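Local coordinates for protein metallopeptidase containing co-catalytic metalloactive site (Shewanella denitrificans OS217, PDB 3B2Y) that probably acts as a zinc-dependent hydrolase related to the M14 metallocarboxypeptidases, its metal site holding a nickel ion in this crystal, at residues P67-S72 / E99-S104; G74-E79 / E125-G130; E184-P189 / V221-F226; S245-Q250 / Q258-A263. All blocks are in the same frame, centred on the assembly; numbering follows the deposited sequence.

Contact 1: residues P67-S72 / E99-S104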
loop_
_atom_site.group_PDB
_atom_site.type_symbol
_atom_site.label_atom_id
_atom_site.label_comp_id
_atom_site.label_asym_id
_atom_site.label_seq_id
_atom_site.Cartn_x
_atom_site.Cartn_y
_atom_site.Cartn_z
ATOM N N PRO A 67 -1.887 -19.281 1.541
ATOM C CA PRO A 67 -2.712 -18.103 1.600
ATOM C C PRO A 67 -2.376 -17.113 0.483
ATOM O O PRO A 67 -1.252 -17.082 -0.036
ATOM C CB PRO A 67 -2.405 -17.524 2.987
ATOM C CG PRO A 67 -1.021 -18.042 3.316
ATOM C CD PRO A 67 -0.966 -19.378 2.690
ATOM N N SER A 68 -3.359 -16.306 0.128
ATOM C CA SER A 68 -3.201 -15.316 -0.926
ATOM C C SER A 68 -3.292 -13.949 -0.278
ATOM O O SER A 68 -4.292 -13.605 0.323
ATOM C CB SER A 68 -4.282 -15.449 -1.998
ATOM O OG SER A 68 -4.196 -16.694 -2.703
ATOM N N LEU A 69 -2.219 -13.184 -0.437
ATOM C CA LEU A 69 -2.080 -11.887 0.192
ATOM C C LEU A 69 -1.710 -10.909 -0.919
ATOM O O LEU A 69 -1.006 -11.283 -1.888
ATOM C CB LEU A 69 -0.983 -11.842 1.237
ATOM C CG LEU A 69 -0.991 -12.836 2.378
ATOM C CD1 LEU A 69 0.266 -12.574 3.237
ATOM C CD2 LEU A 69 -2.259 -12.772 3.198
ATOM N N LEU A 70 -2.229 -9.718 -0.779
ATOM C CA LEU A 70 -1.983 -8.593 -1.636
ATOM C C LEU A 70 -1.385 -7.457 -0.824
ATOM O O LEU A 70 -1.910 -7.089 0.207
ATOM C CB LEU A 70 -3.288 -8.172 -2.307
ATOM C CG LEU A 70 -3.230 -6.933 -3.222
ATOM C CD1 LEU A 70 -2.284 -7.199 -4.407
ATOM C CD2 LEU A 70 -4.667 -6.573 -3.697
ATOM N N ILE A 71 -0.344 -6.808 -1.341
ATOM C CA ILE A 71 0.157 -5.551 -0.795
ATOM C C ILE A 71 0.137 -4.531 -1.948
ATOM O O ILE A 71 0.534 -4.848 -3.084
ATOM C CB ILE A 71 1.634 -5.654 -0.274
ATOM C CG1 ILE A 71 1.763 -6.741 0.784
ATOM C CG2 ILE A 71 2.120 -4.336 0.345
ATOM C CD1 ILE A 71 3.244 -7.105 1.062
ATOM N N SER A 72 -0.465 -3.384 -1.658
ATOM C CA SER A 72 -0.589 -2.320 -2.608
ATOM C C SER A 72 -0.077 -1.008 -2.031
ATOM O O SER A 72 -0.029 -0.785 -0.824
ATOM C CB SER A 72 -2.049 -2.161 -3.037
ATOM O OG SER A 72 -2.864 -1.827 -1.906
ATOM N N GLU A 99 7.127 -20.009 -1.596
ATOM C CA GLU A 99 6.709 -21.387 -1.304
ATOM C C GLU A 99 5.676 -21.486 -0.207
ATOM O O GLU A 99 5.054 -22.529 -0.061
ATOM C CB GLU A 99 7.905 -22.256 -0.898
ATOM C CG GLU A 99 8.949 -22.312 -2.006
ATOM C CD GLU A 99 10.153 -23.186 -1.655
ATOM O OE1 GLU A 99 10.043 -24.040 -0.748
ATOM O OE2 GLU A 99 11.205 -22.986 -2.294
ATOM N N ARG A 100 5.503 -20.434 0.595
ATOM C CA ARG A 100 4.513 -20.504 1.655
ATOM C C ARG A 100 3.365 -19.538 1.512
ATOM O O ARG A 100 2.411 -19.630 2.272
ATOM C CB ARG A 100 5.164 -20.423 3.031
ATOM C CG ARG A 100 5.507 -19.097 3.556
ATOM C CD ARG A 100 5.887 -19.263 5.043
ATOM N NE ARG A 100 6.097 -17.946 5.619
ATOM C CZ ARG A 100 7.183 -17.206 5.416
ATOM N NH1 ARG A 100 8.222 -17.688 4.740
ATOM N NH2 ARG A 100 7.265 -16.003 5.951
ATOM N N VAL A 101 3.414 -18.675 0.493
ATOM C CA VAL A 101 2.373 -17.670 0.291
ATOM C C VAL A 101 2.244 -17.283 -1.170
ATOM O O VAL A 101 3.251 -17.169 -1.899
ATOM C CB VAL A 101 2.616 -16.442 1.217
ATOM C CG1 VAL A 101 3.920 -15.758 0.850
ATOM C CG2 VAL A 101 1.417 -15.422 1.187
ATOM N N ASN A 102 1.011 -17.091 -1.624
ATOM C CA ASN A 102 0.793 -16.478 -2.947
ATOM C C ASN A 102 0.797 -14.988 -2.713
ATOM O O ASN A 102 -0.197 -14.433 -2.296
ATOM C CB ASN A 102 -0.524 -16.946 -3.537
ATOM C CG ASN A 102 -0.581 -18.431 -3.717
ATOM O OD1 ASN A 102 0.343 -19.029 -4.288
ATOM N ND2 ASN A 102 -1.698 -19.042 -3.288
ATOM N N LEU A 103 1.939 -14.349 -2.856
ATOM C CA LEU A 103 2.019 -12.900 -2.559
ATOM C C LEU A 103 1.840 -12.149 -3.866
ATOM O O LEU A 103 2.487 -12.467 -4.872
ATOM C CB LEU A 103 3.325 -12.515 -1.866
ATOM C CG LEU A 103 3.530 -11.037 -1.426
ATOM C CD1 LEU A 103 2.368 -10.567 -0.530
ATOM C CD2 LEU A 103 4.804 -10.866 -0.652
ATOM N N SER A 104 0.873 -11.244 -3.861
ATOM C CA SER A 104 0.646 -10.335 -4.993
ATOM C C SER A 104 1.028 -8.927 -4.602
ATOM O O SER A 104 0.870 -8.551 -3.462
ATOM C CB SER A 104 -0.793 -10.480 -5.410
ATOM O OG SER A 104 -1.046 -11.822 -5.913
HETATM O O HOH W 1 -4.710 -18.992 -2.094
#

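Contact 2: residues G74-E79 / E125-G130. With NI (nickel (II) ion), chain C.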
loop_
_atom_site.group_PDB
_atom_site.type_symbol
_atom_site.label_atom_id
_atom_site.label_comp_id
_atom_site.label_asym_id
_atom_site.label_seq_id
_atom_site.Cartn_x
_atom_site.Cartn_y
_atom_site.Cartn_z
ATOM N N GLY A 74 1.041 3.377 -3.458
ATOM C CA GLY A 74 1.115 4.411 -4.506
ATOM C C GLY A 74 -0.225 4.810 -5.092
ATOM O O GLY A 74 -0.296 5.152 -6.236
ATOM N N PHE A 75 -1.288 4.816 -4.280
ATOM C CA PHE A 75 -2.561 5.398 -4.730
ATOM C C PHE A 75 -2.460 6.948 -4.712
ATOM O O PHE A 75 -3.138 7.606 -5.496
ATOM C CB PHE A 75 -3.706 4.970 -3.788
ATOM C CG PHE A 75 -4.221 3.590 -4.067
ATOM C CD1 PHE A 75 -3.588 2.466 -3.557
ATOM C CD2 PHE A 75 -5.322 3.421 -4.893
ATOM C CE1 PHE A 75 -4.056 1.182 -3.895
ATOM C CE2 PHE A 75 -5.822 2.146 -5.196
ATOM C CZ PHE A 75 -5.185 1.039 -4.738
ATOM N N HIS A 76 -1.698 7.504 -3.739
ATOM C CA HIS A 76 -1.593 8.939 -3.542
ATOM C C HIS A 76 -0.156 9.346 -3.784
ATOM O O HIS A 76 0.773 8.827 -3.164
ATOM C CB HIS A 76 -2.089 9.336 -2.163
ATOM C CG HIS A 76 -3.540 9.062 -1.957
ATOM N ND1 HIS A 76 -4.032 8.504 -0.813
ATOM C CD2 HIS A 76 -4.611 9.225 -2.779
ATOM C CE1 HIS A 76 -5.346 8.381 -0.899
ATOM N NE2 HIS A 76 -5.724 8.808 -2.083
ATOM N N GLY A 77 0.043 10.245 -4.731
ATOM C CA GLY A 77 1.390 10.528 -5.177
ATOM C C GLY A 77 2.301 11.245 -4.227
ATOM O O GLY A 77 3.511 11.154 -4.345
ATOM N N GLU A 78 1.731 11.945 -3.263
ATOM C CA GLU A 78 2.539 12.584 -2.211
ATOM C C GLU A 78 3.007 11.533 -1.164
ATOM O O GLU A 78 3.837 11.842 -0.322
ATOM C CB GLU A 78 1.790 13.757 -1.558
ATOM C CG GLU A 78 0.840 13.530 -0.389
ATOM C CD GLU A 78 -0.462 12.908 -0.787
ATOM O OE1 GLU A 78 -0.465 12.258 -1.844
ATOM O OE2 GLU A 78 -1.476 13.023 -0.042
ATOM N N GLU A 79 2.434 10.326 -1.213
ATOM C CA GLU A 79 2.709 9.263 -0.228
ATOM C C GLU A 79 3.801 8.308 -0.712
ATOM O O GLU A 79 3.622 7.105 -0.748
ATOM C CB GLU A 79 1.393 8.526 0.068
ATOM C CG GLU A 79 0.392 9.502 0.689
ATOM C CD GLU A 79 -1.007 8.921 0.975
ATOM O OE1 GLU A 79 -1.162 7.693 0.877
ATOM O OE2 GLU A 79 -1.947 9.760 1.214
ATOM N N GLU A 125 -8.134 13.558 -10.020
ATOM C CA GLU A 125 -8.994 12.555 -9.363
ATOM C C GLU A 125 -8.200 11.850 -8.255
ATOM O O GLU A 125 -7.017 11.566 -8.434
ATOM C CB GLU A 125 -9.430 11.460 -10.392
ATOM C CG GLU A 125 -10.102 11.961 -11.726
ATOM C CD GLU A 125 -10.283 10.811 -12.783
ATOM O OE1 GLU A 125 -9.305 10.047 -13.048
ATOM O OE2 GLU A 125 -11.431 10.657 -13.291
ATOM N N ASN A 126 -8.897 11.489 -7.181
ATOM C CA ASN A 126 -8.371 10.645 -6.096
ATOM C C ASN A 126 -8.536 9.128 -6.460
ATOM O O ASN A 126 -9.676 8.601 -6.436
ATOM C CB ASN A 126 -9.138 10.929 -4.832
ATOM C CG ASN A 126 -8.568 10.220 -3.604
ATOM O OD1 ASN A 126 -7.821 9.247 -3.691
ATOM N ND2 ASN A 126 -8.914 10.756 -2.429
ATOM N N PRO A 127 -7.434 8.425 -6.790
ATOM C CA PRO A 127 -7.516 7.012 -7.143
ATOM C C PRO A 127 -8.012 6.050 -6.016
ATOM O O PRO A 127 -8.329 4.907 -6.303
ATOM C CB PRO A 127 -6.070 6.672 -7.528
ATOM C CG PRO A 127 -5.488 7.984 -7.952
ATOM C CD PRO A 127 -6.037 8.874 -6.878
ATOM N N ASN A 128 -8.044 6.489 -4.763
ATOM C CA ASN A 128 -8.504 5.617 -3.700
ATOM C C ASN A 128 -9.935 5.887 -3.288
ATOM O O ASN A 128 -10.320 5.721 -2.132
ATOM C CB ASN A 128 -7.563 5.724 -2.509
ATOM C CG ASN A 128 -7.653 4.520 -1.594
ATOM O OD1 ASN A 128 -7.968 3.406 -2.041
ATOM N ND2 ASN A 128 -7.553 4.779 -0.290
ATOM N N ARG A 129 -10.720 6.378 -4.215
ATOM C CA ARG A 129 -12.123 6.598 -3.892
ATOM C C ARG A 129 -13.048 5.956 -4.891
ATOM O O ARG A 129 -12.675 5.684 -5.978
ATOM C CB ARG A 129 -12.451 8.094 -3.807
ATOM C CG ARG A 129 -11.657 8.835 -2.778
ATOM C CD ARG A 129 -12.474 9.889 -2.063
ATOM N NE ARG A 129 -11.874 10.240 -0.774
ATOM C CZ ARG A 129 -12.068 11.394 -0.137
ATOM N NH1 ARG A 129 -12.855 12.331 -0.674
ATOM N NH2 ARG A 129 -11.474 11.614 1.045
ATOM N N GLY A 130 -14.288 5.748 -4.501
ATOM C CA GLY A 130 -15.292 5.301 -5.444
ATOM C C GLY A 130 -15.471 3.816 -5.636
ATOM O O GLY A 130 -16.210 3.415 -6.576
HETATM NI NI NI C . -3.214 7.953 1.174
HETATM O O HOH W 2 -3.175 8.557 3.394
HETATM O O HOH W 3 -4.789 8.413 1.947
#

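Contact 3: residues E184-P189 / V221-F226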
loop_
_atom_site.group_PDB
_atom_site.type_symbol
_atom_site.label_atom_id
_atom_site.label_comp_id
_atom_site.label_asym_id
_atom_site.label_seq_id
_atom_site.Cartn_x
_atom_site.Cartn_y
_atom_site.Cartn_z
ATOM N N GLU A 184 -11.193 -6.444 10.687
ATOM C CA GLU A 184 -11.252 -7.864 11.044
ATOM C C GLU A 184 -12.709 -8.218 11.265
ATOM O O GLU A 184 -13.502 -7.351 11.673
ATOM C CB GLU A 184 -10.469 -8.172 12.337
ATOM C CG GLU A 184 -9.009 -7.673 12.296
ATOM C CD GLU A 184 -8.152 -8.214 13.434
ATOM O OE1 GLU A 184 -8.358 -9.374 13.859
ATOM O OE2 GLU A 184 -7.268 -7.475 13.916
ATOM N N PRO A 185 -13.073 -9.495 11.059
ATOM C CA PRO A 185 -14.448 -9.925 11.327
ATOM C C PRO A 185 -14.656 -10.250 12.812
ATOM O O PRO A 185 -15.022 -11.364 13.157
ATOM C CB PRO A 185 -14.585 -11.178 10.455
ATOM C CG PRO A 185 -13.223 -11.801 10.528
ATOM C CD PRO A 185 -12.249 -10.610 10.573
ATOM N N THR A 186 -14.435 -9.258 13.664
ATOM C CA THR A 186 -14.509 -9.393 15.106
ATOM C C THR A 186 -14.975 -8.037 15.625
ATOM O O THR A 186 -14.914 -7.042 14.884
ATOM C CB THR A 186 -13.113 -9.781 15.742
ATOM O OG1 THR A 186 -12.138 -8.764 15.486
ATOM C CG2 THR A 186 -12.597 -11.110 15.196
ATOM N N GLN A 187 -15.413 -8.010 16.884
ATOM C CA GLN A 187 -15.856 -6.781 17.577
ATOM C C GLN A 187 -14.733 -5.805 17.811
ATOM O O GLN A 187 -14.885 -4.589 17.603
ATOM C CB GLN A 187 -16.438 -7.115 18.974
ATOM C CG GLN A 187 -17.690 -7.932 18.956
ATOM C CD GLN A 187 -18.507 -7.632 17.745
ATOM O OE1 GLN A 187 -19.006 -6.514 17.576
ATOM N NE2 GLN A 187 -18.608 -8.613 16.848
ATOM N N THR A 188 -13.614 -6.367 18.257
ATOM C CA THR A 188 -12.479 -5.630 18.791
ATOM C C THR A 188 -11.259 -5.998 17.955
ATOM O O THR A 188 -11.219 -7.083 17.380
ATOM C CB THR A 188 -12.277 -6.005 20.302
ATOM O OG1 THR A 188 -13.181 -5.231 21.104
ATOM C CG2 THR A 188 -10.847 -5.752 20.808
ATOM N N PRO A 189 -10.282 -5.077 17.821
ATOM C CA PRO A 189 -9.073 -5.419 17.080
ATOM C C PRO A 189 -8.359 -6.572 17.744
ATOM O O PRO A 189 -8.332 -6.624 18.977
ATOM C CB PRO A 189 -8.225 -4.156 17.204
ATOM C CG PRO A 189 -9.182 -3.088 17.483
ATOM C CD PRO A 189 -10.252 -3.682 18.283
ATOM N N VAL A 221 -5.048 2.813 16.233
ATOM C CA VAL A 221 -5.835 1.971 15.350
ATOM C C VAL A 221 -7.164 2.658 15.072
ATOM O O VAL A 221 -7.752 3.261 15.988
ATOM C CB VAL A 221 -6.064 0.587 15.980
ATOM C CG1 VAL A 221 -6.996 -0.256 15.109
ATOM C CG2 VAL A 221 -4.709 -0.127 16.132
ATOM N N ILE A 222 -7.562 2.674 13.794
ATOM C CA ILE A 222 -8.945 2.984 13.401
ATOM C C ILE A 222 -9.568 1.680 12.900
ATOM O O ILE A 222 -9.096 1.111 11.918
ATOM C CB ILE A 222 -8.972 4.056 12.290
ATOM C CG1 ILE A 222 -8.518 5.410 12.836
ATOM C CG2 ILE A 222 -10.370 4.165 11.624
ATOM C CD1 ILE A 222 -7.580 6.162 11.797
ATOM N N PHE A 223 -10.627 1.220 13.558
ATOM C CA PHE A 223 -11.092 -0.140 13.332
ATOM C C PHE A 223 -12.443 -0.247 12.598
ATOM O O PHE A 223 -13.449 0.310 13.024
ATOM C CB PHE A 223 -11.172 -0.843 14.678
ATOM C CG PHE A 223 -11.446 -2.307 14.585
ATOM C CD1 PHE A 223 -10.552 -3.145 13.973
ATOM C CD2 PHE A 223 -12.590 -2.855 15.179
ATOM C CE1 PHE A 223 -10.782 -4.511 13.910
ATOM C CE2 PHE A 223 -12.821 -4.218 15.107
ATOM C CZ PHE A 223 -11.899 -5.034 14.451
ATOM N N ASN A 224 -12.445 -0.981 11.490
ATOM C CA ASN A 224 -13.677 -1.303 10.790
ATOM C C ASN A 224 -14.456 -0.070 10.373
ATOM O O ASN A 224 -15.676 -0.055 10.431
ATOM C CB ASN A 224 -14.559 -2.259 11.594
ATOM C CG ASN A 224 -14.152 -3.732 11.422
ATOM O OD1 ASN A 224 -13.361 -4.074 10.550
ATOM N ND2 ASN A 224 -14.724 -4.591 12.232
ATOM N N HIS A 225 -13.730 0.940 9.918
ATOM C CA HIS A 225 -14.336 2.148 9.368
ATOM C C HIS A 225 -14.465 1.961 7.831
ATOM O O HIS A 225 -13.504 2.074 7.128
ATOM C CB HIS A 225 -13.435 3.348 9.674
ATOM C CG HIS A 225 -13.859 4.619 8.993
ATOM N ND1 HIS A 225 -14.787 5.483 9.537
ATOM C CD2 HIS A 225 -13.471 5.174 7.810
ATOM C CE1 HIS A 225 -14.953 6.517 8.723
ATOM N NE2 HIS A 225 -14.175 6.349 7.662
ATOM N N PHE A 226 -15.654 1.666 7.358
ATOM C CA PHE A 226 -15.885 1.476 5.936
ATOM C C PHE A 226 -16.162 2.757 5.175
ATOM O O PHE A 226 -16.872 3.605 5.606
ATOM C CB PHE A 226 -16.942 0.441 5.674
ATOM C CG PHE A 226 -16.546 -0.932 6.057
ATOM C CD1 PHE A 226 -16.578 -1.339 7.359
ATOM C CD2 PHE A 226 -16.139 -1.844 5.109
ATOM C CE1 PHE A 226 -16.203 -2.595 7.709
ATOM C CE2 PHE A 226 -15.780 -3.087 5.477
ATOM C CZ PHE A 226 -15.819 -3.460 6.779
#

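Contact 4: residues S245-Q250 / Q258-A263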
loop_
_atom_site.group_PDB
_atom_site.type_symbol
_atom_site.label_atom_id
_atom_site.label_comp_id
_atom_site.label_asym_id
_atom_site.label_seq_id
_atom_site.Cartn_x
_atom_site.Cartn_y
_atom_site.Cartn_z
ATOM N N SER A 245 -1.760 1.084 6.450
ATOM C CA SER A 245 -0.833 1.788 7.332
ATOM C C SER A 245 -0.717 3.234 6.883
ATOM O O SER A 245 -0.834 3.566 5.680
ATOM C CB SER A 245 0.520 1.111 7.358
ATOM O OG SER A 245 0.988 0.860 6.062
ATOM N N GLU A 246 -0.459 4.102 7.847
ATOM C CA GLU A 246 -0.258 5.513 7.588
ATOM C C GLU A 246 1.027 5.961 8.289
ATOM O O GLU A 246 1.002 6.216 9.525
ATOM C CB GLU A 246 -1.424 6.312 8.159
ATOM C CG GLU A 246 -2.768 6.082 7.456
ATOM C CD GLU A 246 -2.906 6.855 6.154
ATOM O OE1 GLU A 246 -1.970 7.600 5.779
ATOM O OE2 GLU A 246 -3.966 6.703 5.499
ATOM N N THR A 247 2.127 6.045 7.532
ATOM C CA THR A 247 3.364 6.661 8.056
ATOM C C THR A 247 3.289 8.217 7.979
ATOM O O THR A 247 2.609 8.788 7.100
ATOM C CB THR A 247 4.621 6.056 7.380
ATOM O OG1 THR A 247 4.475 6.083 5.955
ATOM C CG2 THR A 247 4.842 4.570 7.828
ATOM N N PRO A 248 3.943 8.921 8.921
ATOM C CA PRO A 248 3.909 10.382 8.992
ATOM C C PRO A 248 4.828 11.046 7.972
ATOM O O PRO A 248 6.046 10.809 7.997
ATOM C CB PRO A 248 4.417 10.676 10.401
ATOM C CG PRO A 248 5.182 9.442 10.813
ATOM C CD PRO A 248 4.708 8.311 10.021
ATOM N N GLY A 249 4.270 11.898 7.120
ATOM C CA GLY A 249 5.059 12.507 6.041
ATOM C C GLY A 249 6.033 13.599 6.460
ATOM O O GLY A 249 6.920 14.022 5.667
ATOM N N GLN A 250 5.853 14.097 7.683
ATOM C CA GLN A 250 6.715 15.141 8.216
ATOM C C GLN A 250 7.953 14.582 8.883
ATOM O O GLN A 250 8.715 15.330 9.450
ATOM C CB GLN A 250 5.928 16.030 9.197
ATOM C CG GLN A 250 4.890 16.860 8.464
ATOM C CD GLN A 250 5.518 17.650 7.344
ATOM O OE1 GLN A 250 6.414 18.474 7.584
ATOM N NE2 GLN A 250 5.092 17.377 6.102
ATOM N N GLN A 258 11.725 2.536 5.685
ATOM C CA GLN A 258 11.990 1.441 6.607
ATOM C C GLN A 258 10.749 0.960 7.349
ATOM O O GLN A 258 10.540 -0.242 7.464
ATOM C CB GLN A 258 13.120 1.810 7.590
ATOM C CG GLN A 258 14.468 1.863 6.889
ATOM C CD GLN A 258 15.539 2.583 7.721
ATOM O OE1 GLN A 258 15.241 3.454 8.553
ATOM N NE2 GLN A 258 16.787 2.200 7.510
ATOM N N ALA A 259 9.941 1.886 7.853
ATOM C CA ALA A 259 8.731 1.576 8.569
ATOM C C ALA A 259 7.693 0.844 7.686
ATOM O O ALA A 259 7.078 -0.128 8.141
ATOM C CB ALA A 259 8.117 2.842 9.197
ATOM N N ASN A 260 7.482 1.343 6.479
ATOM C CA ASN A 260 6.627 0.672 5.457
ATOM C C ASN A 260 7.067 -0.769 5.174
ATOM O O ASN A 260 6.251 -1.705 5.226
ATOM C CB ASN A 260 6.617 1.481 4.172
ATOM C CG ASN A 260 5.567 2.594 4.202
ATOM O OD1 ASN A 260 4.392 2.353 3.935
ATOM N ND2 ASN A 260 5.982 3.798 4.526
ATOM N N SER A 261 8.354 -0.941 4.965
ATOM C CA SER A 261 8.937 -2.261 4.741
ATOM C C SER A 261 8.702 -3.182 5.949
ATOM O O SER A 261 8.412 -4.356 5.777
ATOM C CB SER A 261 10.439 -2.106 4.410
ATOM O OG SER A 261 11.019 -3.360 4.067
ATOM N N ALA A 262 8.809 -2.611 7.167
ATOM C CA ALA A 262 8.567 -3.328 8.438
ATOM C C ALA A 262 7.114 -3.729 8.622
ATOM O O ALA A 262 6.903 -4.862 9.076
ATOM C CB ALA A 262 9.028 -2.483 9.639
ATOM N N ALA A 263 6.157 -2.824 8.316
ATOM C CA ALA A 263 4.684 -3.152 8.255
ATOM C C ALA A 263 4.408 -4.313 7.338
ATOM O O ALA A 263 3.658 -5.237 7.704
ATOM C CB ALA A 263 3.826 -1.974 7.854
HETATM O O HOH W 4 2.239 3.001 5.500
#

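Contact 1: residues P67-S72 / E99-S104
Leu-69 packs against Val-101 and Leu-103 on one face of the paired strands, and here the fit is close. Val-101 CG2 meets Leu-69 CD1 at 3.7 Å, the two side chains crossing nearly at right angles. Because its CG is anti to the backbone nitrogen (chi1 -177°), Leu-103 brings CD1 toward the other strand, 3.9 Å from Ile-71 CD1. Phe-267, Ile-268 and Cys-271 of helix 253-271 cover this apolar layer. The strands run parallel and are the two beta members of a beta-alpha-beta unit whose crossover is helix 81-92. In their ladder Leu-69 is gripped twice, its N donating to Asn-102 O at 3.0 Å and its O accepting from Ser-104 N at 2.7 Å; Ile-71 N continues the series to Ser-104 O. The other end is the solvent side: Pro-67 and Ser-68 are partly exposed, and a water lies beside Ser-68 OG and makes a weak bond with Asn-102 ND2. The same amide nitrogen reaches Arg-63 O, so a leucine in place of Asn-102 would probably leave that carbonyl without its donor. The backbone N of Asn-102 closes the first rung on Pro-67 O at 2.8 Å.

Contact 2: residues G74-E79 / E125-G130
His-76 presents the edge of its imidazole to Asn-126: NE2 donates to Asn-126 OD1 at 2.7 Å, and the acceptor lies almost exactly in the ring plane. The amide is turned 64° from the ring, and the N-H arrives tilted from the carbonyl plane. Asn-126 OD1 also accepts from Asn-128 N at 3.0 Å, closing an Asx turn, and the two donors reach it from opposite faces of the amide. The chi1 of -173° turns the Asn-126 amide toward His-76, with OD1 still within reach of Asn-128 N. With alanine in place of this asparagine, His-76 NE2 and Asn-128 N would probably lose their shared acceptor, and the imidazole would be freer to tilt on its metal bond.

Asn-128 crosses His-76 at about a right angle, its CB 3.6 Å from His-76 NE2. Its amide oxygen OD1 rides over one face of the Phe-75 ring, offset toward the rim, while accepting from Phe-230 N; Pro-127 O sits at the ring's edge, 3.6 Å from Phe-75 CD2. Pro-127 CG in turn presses on Phe-75 O at 3.4 Å, a carbonyl that accepts from Asn-110 ND2.

On the far side of the imidazole, His-76 ND1 binds nickel at 2.2 Å. Glu-79 chelates the ion through OE1 and OE2, and His-170 and water complete the shell. This is the H-x-x-E plus distant histidine site of M14 peptidases, and Asn-126 appears to take the second-shell place that an aspartate fills in carboxypeptidase A.

Contact 3: residues E184-P189 / V221-F226
The Phe-223 ring is sandwiched: the Pro-189 ring lies over one face and the amide of Asn-224 over the other. Pro-189 CG makes a CH-pi contact 3.9 Å from the Phe-223 ring centroid, 19° off the normal, and Asn-224 CG stands above the centre on the opposite side. Backbone carbonyls meet the ring's edge, Gln-187 O at 3.3 Å from Phe-223 CE2 and Thr-186 O a little farther; Glu-184 CG also lies at the edge, near the plane. Phe-223 gets into this pocket with CG anti to its backbone nitrogen (chi1 -172°).

Asn-224 ties the two segments together. Its ND2 donates to Glu-184 O at 3.1 Å, with the acceptor nearly in the amide plane, and its OD1 takes a weak bond from Glu-184 N at 3.2 Å. Pro-185 centres an inverse gamma turn, and Thr-186 OG1 donates to Thr-188 O at 2.7 Å, bracing the loop that wraps the ring.

This is a surface contact at the edge of the central sheet. Strand 221-223 is one of its two outermost strands, paired in parallel with strand 179-183, and residues 184-189 lead from that neighbour into helix 191-201, where Ser-193 binds the Glu-184 carboxylate and touches Phe-223.

Contact 4: residues S245-Q250 / Q258-A263
Thr-247 and Asn-260 carry most of the contact between strand 245-248 and helix 258-263, with Ser-245 next. Asn-260 ND2 donates to Thr-247 OG1 at 3.1 Å; the bond is bent, 142° at the hydrogen, and the hydroxyl oxygen lies somewhat out of the amide plane. Thr-247 holds OG1 between its backbone nitrogen and carbonyl carbon (chi1 51°), which sends CG2 to the other side, where it meets Ala-259 CB at 3.9 Å. One branch thus serves the polar contact and the other the apolar one.

The same ND2 also bonds to Arg-256 O one turn earlier in the helix, so the nitrogen end of the amide is held by two bonds. Its oxygen end faces a water, which donates to Asn-260 OD1 at 2.7 Å and accepts from Ser-245 OG at 2.5 Å. Ser-245 therefore reaches the helix amide through this water, while Ala-263 CB packs loosely nearby, 4.4 Å from Ser-245 OG. The helix runs back against the strand, their N-to-C directions 161° apart and their axes 9.3 Å apart at closest. Glu-246, predicted to be the proton donor or acceptor, points to the opposite face of the sheet, beside His-170.

With both ends of the Asn-260 amide occupied, its rotation is probably fixed. Thr-247 OG1 is further bonded to Glu-171 OE1, and Glu-171 N is hydrogen-bonded to OE1 of the metal ligand Glu-79. The strand-helix contact thus lies one residue away from the metal shell, and the seam itself is mostly polar, with a single methyl contact between Thr-247 and Ala-259.

Overall arrangement
Going from the N terminus, residues 67-72 open contact 1 and residues 74-79, almost directly following, open contact 2. Contact 1 closes at 99-104 around helix 81-92; contact 2 closes only at 125-130, so the two cross, although their centres lie about 23 Å apart on opposite sides of the chain's centre. Contacts 3 and 4 follow in series. Contact 3 closes the excursion that includes helix 191-201, and contact 4 the short turn from strand 242-248 into helix 253-271. Contacts 1, 3 and 4 all reach the central mixed sheet, contacts 1 and 3 at its two outermost strands and contact 4 at an inner one, while contact 2 joins loops at the metal site.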